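Local atomic coordinates of probable transcriptional regulatory protein aq_1575 (Aquifex aeolicus, PDB entry 1LFP), a protein that probably binds DNA and may regulate transcription. Residues G79-Y87 against V99-T110. Numbering follows the deposited sequence.
Sequences GEQFEEVIY and VLATTDNRNRTT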
loop_
_atom_site.group_PDB
_atom_site.type_symbol
_atom_site.label_atom_id
_atom_site.label_comp_id
_atom_site.label_asym_id
_atom_site.label_seq_id
_atom_site.Cartn_x
_atom_site.Cartn_y
_atom_site.Cartn_z
ATOM N N GLY A 79 -24.307 5.394 9.611
ATOM C CA GLY A 79 -23.571 6.630 9.796
ATOM C C GLY A 79 -22.084 6.532 9.494
ATOM O O GLY A 79 -21.269 7.067 10.245
ATOM N N GLU A 80 -21.730 5.858 8.398
ATOM C CA GLU A 80 -20.327 5.690 7.994
ATOM C C GLU A 80 -20.211 4.803 6.754
ATOM O O GLU A 80 -20.169 5.296 5.627
ATOM C CB GLU A 80 -19.527 5.080 9.145
ATOM C CG GLU A 80 -18.150 4.588 8.767
ATOM C CD GLU A 80 -17.421 4.004 9.951
ATOM O OE1 GLU A 80 -16.855 4.789 10.742
ATOM O OE2 GLU A 80 -17.432 2.762 10.093
ATOM N N GLN A 81 -20.135 3.496 6.969
ATOM C CA GLN A 81 -20.060 2.541 5.875
ATOM C C GLN A 81 -18.745 2.486 5.104
ATOM O O GLN A 81 -18.765 2.564 3.881
ATOM C CB GLN A 81 -21.163 2.825 4.858
ATOM C CG GLN A 81 -22.538 3.066 5.425
ATOM C CD GLN A 81 -23.472 3.639 4.381
ATOM O OE1 GLN A 81 -23.579 3.111 3.274
ATOM N NE2 GLN A 81 -24.155 4.725 4.725
ATOM N N PHE A 82 -17.609 2.367 5.780
ATOM C CA PHE A 82 -16.348 2.267 5.044
ATOM C C PHE A 82 -16.067 0.799 4.718
ATOM O O PHE A 82 -16.069 -0.051 5.615
ATOM C CB PHE A 82 -15.174 2.819 5.862
ATOM C CG PHE A 82 -14.945 4.284 5.691
ATOM C CD1 PHE A 82 -14.566 4.805 4.460
ATOM C CD2 PHE A 82 -15.136 5.156 6.756
ATOM C CE1 PHE A 82 -14.386 6.166 4.280
ATOM C CE2 PHE A 82 -14.962 6.519 6.592
ATOM C CZ PHE A 82 -14.583 7.032 5.346
ATOM N N GLU A 83 -15.838 0.495 3.436
ATOM C CA GLU A 83 -15.514 -0.881 3.045
ATOM C C GLU A 83 -14.330 -0.864 2.072
ATOM O O GLU A 83 -14.069 0.155 1.436
ATOM C CB GLU A 83 -16.692 -1.565 2.352
ATOM C CG GLU A 83 -16.767 -3.093 2.553
ATOM C CD GLU A 83 -15.419 -3.821 2.452
ATOM O OE1 GLU A 83 -14.653 -3.835 3.450
ATOM O OE2 GLU A 83 -15.128 -4.378 1.367
ATOM N N GLU A 84 -13.641 -1.993 1.974
ATOM C CA GLU A 84 -12.484 -2.150 1.069
ATOM C C GLU A 84 -12.970 -2.669 -0.273
ATOM O O GLU A 84 -13.730 -3.635 -0.317
ATOM C CB GLU A 84 -11.460 -3.132 1.635
ATOM C CG GLU A 84 -10.945 -2.811 3.024
ATOM C CD GLU A 84 -9.771 -3.680 3.446
ATOM O OE1 GLU A 84 -8.633 -3.170 3.455
ATOM O OE2 GLU A 84 -9.970 -4.872 3.775
ATOM N N VAL A 85 -12.558 -2.021 -1.358
ATOM C CA VAL A 85 -12.961 -2.450 -2.693
ATOM C C VAL A 85 -11.681 -2.594 -3.510
ATOM O O VAL A 85 -10.753 -1.838 -3.310
ATOM C CB VAL A 85 -13.911 -1.410 -3.362
ATOM C CG1 VAL A 85 -13.322 -0.032 -3.293
ATOM C CG2 VAL A 85 -14.177 -1.783 -4.816
ATOM N N ILE A 86 -11.640 -3.588 -4.382
ATOM C CA ILE A 86 -10.480 -3.785 -5.225
ATOM C C ILE A 86 -10.850 -3.453 -6.632
ATOM O O ILE A 86 -11.796 -4.023 -7.186
ATOM C CB ILE A 86 -9.995 -5.231 -5.162
ATOM C CG1 ILE A 86 -9.615 -5.537 -3.716
ATOM C CG2 ILE A 86 -8.831 -5.436 -6.129
ATOM C CD1 ILE A 86 -8.762 -4.455 -3.143
ATOM N N TYR A 87 -10.131 -2.503 -7.230
ATOM C CA TYR A 87 -10.389 -2.157 -8.614
ATOM C C TYR A 87 -9.293 -2.780 -9.448
ATOM O O TYR A 87 -8.182 -3.010 -8.961
ATOM C CB TYR A 87 -10.399 -0.642 -8.827
ATOM C CG TYR A 87 -11.571 0.009 -8.171
ATOM C CD1 TYR A 87 -12.850 -0.052 -8.746
ATOM C CD2 TYR A 87 -11.422 0.648 -6.954
ATOM C CE1 TYR A 87 -13.926 0.512 -8.104
ATOM C CE2 TYR A 87 -12.496 1.217 -6.300
ATOM C CZ TYR A 87 -13.746 1.141 -6.881
ATOM O OH TYR A 87 -14.792 1.706 -6.175
ATOM N N VAL A 99 -6.058 -1.679 -7.631
ATOM C CA VAL A 99 -6.182 -0.507 -6.789
ATOM C C VAL A 99 -6.938 -0.957 -5.575
ATOM O O VAL A 99 -7.990 -1.534 -5.737
ATOM C CB VAL A 99 -6.998 0.589 -7.491
ATOM C CG1 VAL A 99 -7.238 1.775 -6.531
ATOM C CG2 VAL A 99 -6.241 1.032 -8.764
ATOM N N LEU A 100 -6.378 -0.737 -4.389
ATOM C CA LEU A 100 -7.027 -1.133 -3.147
ATOM C C LEU A 100 -7.590 0.167 -2.562
ATOM O O LEU A 100 -6.856 1.108 -2.275
ATOM C CB LEU A 100 -5.984 -1.790 -2.236
ATOM C CG LEU A 100 -5.692 -3.291 -2.403
ATOM C CD1 LEU A 100 -5.542 -3.716 -3.872
ATOM C CD2 LEU A 100 -4.494 -3.645 -1.535
ATOM N N ALA A 101 -8.914 0.242 -2.459
ATOM C CA ALA A 101 -9.546 1.447 -1.960
ATOM C C ALA A 101 -10.393 1.156 -0.721
ATOM O O ALA A 101 -10.773 0.016 -0.470
ATOM C CB ALA A 101 -10.398 2.053 -3.062
ATOM N N THR A 102 -10.608 2.188 0.100
ATOM C CA THR A 102 -11.440 2.062 1.305
ATOM C C THR A 102 -12.327 3.276 1.149
ATOM O O THR A 102 -11.852 4.410 1.287
ATOM C CB THR A 102 -10.614 2.148 2.616
ATOM O OG1 THR A 102 -9.665 1.072 2.675
ATOM C CG2 THR A 102 -11.550 2.041 3.830
ATOM N N THR A 103 -13.609 3.044 0.865
ATOM C CA THR A 103 -14.538 4.120 0.569
ATOM C C THR A 103 -15.891 3.941 1.231
ATOM O O THR A 103 -16.278 2.824 1.590
ATOM C CB THR A 103 -14.713 4.265 -0.993
ATOM O OG1 THR A 103 -15.621 5.329 -1.298
ATOM C CG2 THR A 103 -15.236 2.968 -1.612
ATOM N N ASP A 104 -16.596 5.052 1.413
ATOM C CA ASP A 104 -17.921 5.012 2.027
ATOM C C ASP A 104 -18.992 5.181 0.957
ATOM O O ASP A 104 -20.176 5.289 1.268
ATOM C CB ASP A 104 -18.072 6.131 3.065
ATOM C CG ASP A 104 -18.166 7.514 2.431
ATOM O OD1 ASP A 104 -18.683 8.445 3.090
ATOM O OD2 ASP A 104 -17.720 7.679 1.275
ATOM N N ASN A 105 -18.564 5.223 -0.305
ATOM C CA ASN A 105 -19.476 5.377 -1.426
ATOM C C ASN A 105 -18.836 4.784 -2.680
ATOM O O ASN A 105 -18.254 5.497 -3.495
ATOM C CB ASN A 105 -19.775 6.858 -1.660
ATOM C CG ASN A 105 -20.982 7.072 -2.533
ATOM O OD1 ASN A 105 -21.114 6.480 -3.609
ATOM N ND2 ASN A 105 -21.882 7.924 -2.072
ATOM N N ARG A 106 -18.934 3.470 -2.815
ATOM C CA ARG A 106 -18.383 2.752 -3.955
ATOM C C ARG A 106 -18.660 3.336 -5.340
ATOM O O ARG A 106 -17.754 3.431 -6.169
ATOM C CB ARG A 106 -18.871 1.300 -3.919
ATOM C CG ARG A 106 -17.939 0.352 -3.195
ATOM C CD ARG A 106 -18.621 -0.969 -2.880
ATOM N NE ARG A 106 -19.349 -0.909 -1.618
ATOM C CZ ARG A 106 -18.772 -0.819 -0.422
ATOM N NH1 ARG A 106 -17.453 -0.786 -0.315
ATOM N NH2 ARG A 106 -19.521 -0.736 0.672
ATOM N N ASN A 107 -19.908 3.714 -5.611
ATOM C CA ASN A 107 -20.259 4.275 -6.919
ATOM C C ASN A 107 -19.431 5.526 -7.210
ATOM O O ASN A 107 -18.955 5.737 -8.332
ATOM C CB ASN A 107 -21.759 4.601 -6.952
ATOM C CG ASN A 107 -22.209 5.213 -8.267
ATOM O OD1 ASN A 107 -21.954 4.676 -9.352
ATOM N ND2 ASN A 107 -22.901 6.348 -8.174
ATOM N N ARG A 108 -19.257 6.341 -6.178
ATOM C CA ARG A 108 -18.513 7.586 -6.275
ATOM C C ARG A 108 -17.054 7.288 -6.613
ATOM O O ARG A 108 -16.511 7.808 -7.589
ATOM C CB ARG A 108 -18.603 8.332 -4.943
ATOM C CG ARG A 108 -18.713 9.830 -5.100
ATOM C CD ARG A 108 -17.590 10.567 -4.404
ATOM N NE ARG A 108 -17.434 10.221 -2.995
ATOM C CZ ARG A 108 -16.718 9.190 -2.551
ATOM N NH1 ARG A 108 -16.106 8.401 -3.409
ATOM N NH2 ARG A 108 -16.584 8.961 -1.255
ATOM N N THR A 109 -16.454 6.441 -5.796
ATOM C CA THR A 109 -15.065 6.042 -5.994
ATOM C C THR A 109 -14.845 5.392 -7.360
ATOM O O THR A 109 -13.865 5.683 -8.053
ATOM C CB THR A 109 -14.628 5.081 -4.915
ATOM O OG1 THR A 109 -14.861 5.680 -3.639
ATOM C CG2 THR A 109 -13.137 4.788 -5.019
ATOM N N THR A 110 -15.760 4.527 -7.770
ATOM C CA THR A 110 -15.611 3.871 -9.060
ATOM C C THR A 110 -15.532 4.871 -10.185
ATOM O O THR A 110 -14.703 4.759 -11.101
ATOM C CB THR A 110 -16.776 2.888 -9.325
ATOM O OG1 THR A 110 -16.746 1.872 -8.324
ATOM C CG2 THR A 110 -16.637 2.243 -10.703
HETATM O O HOH W 1 -22.778 3.648 0.236
#
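The Tyr-87 ring meets Ala-101 CB at its edge, close to the ring plane, while Val-85 CG2 from its own strand lies over one face. With CG anti to its carbonyl carbon (chi1 -69°), the ring reaches past Ala-101 to the start of helix 106-119. There Tyr-87 OH donates to Thr-110 OG1 at 2.9 Å, and Thr-110 OG1 in turn donates to Arg-106 O at 2.8 Å. These two hydrogen bonds tie the phenol hydroxyl to the helix, with the methyl of Thr-109 against ring atom CE2. At the other end, Asp-104 CB lies over one face of the Phe-82 ring, toward the rim, a CH-pi contact 4.2 Å from the centroid, and the carboxylate, inclined only 20° to the ring, turns to a salt bridge with Arg-108. A water donating to both Gln-81 OE1 and Asp-104 O closes this end.

Between the rings the strands pair antiparallel. Glu-83 with Thr-103, Val-85 with Ala-101 and Tyr-87 with Val-99 are the hydrogen-bonded pairs, each joined by two backbone bonds. Val-85 CG1 sits 3.6 Å from Ala-101 CB on the face that carries Tyr-87; on the other face Ile-86 CD1 presses on Leu-100 CG at a tight 3.4 Å. At the end of the strand, Thr-103 OG1 accepts from Asn-105 N in an ST turn, and Asn-105 OD1 caps the helix by accepting from Arg-108 N.

The contact thus unites a beta hairpin of strands 83-91 and 95-103 with the helix that follows it. Arg-30 of helix 21-39 touches Phe-82 and Thr-102, and Glu-84 is salt-bridged to Arg-48. Strand 231-239 flanks 95-103, whereas Leu-124 of strand 123-124, on the far side of 83-91, touches Tyr-87 and Thr-110.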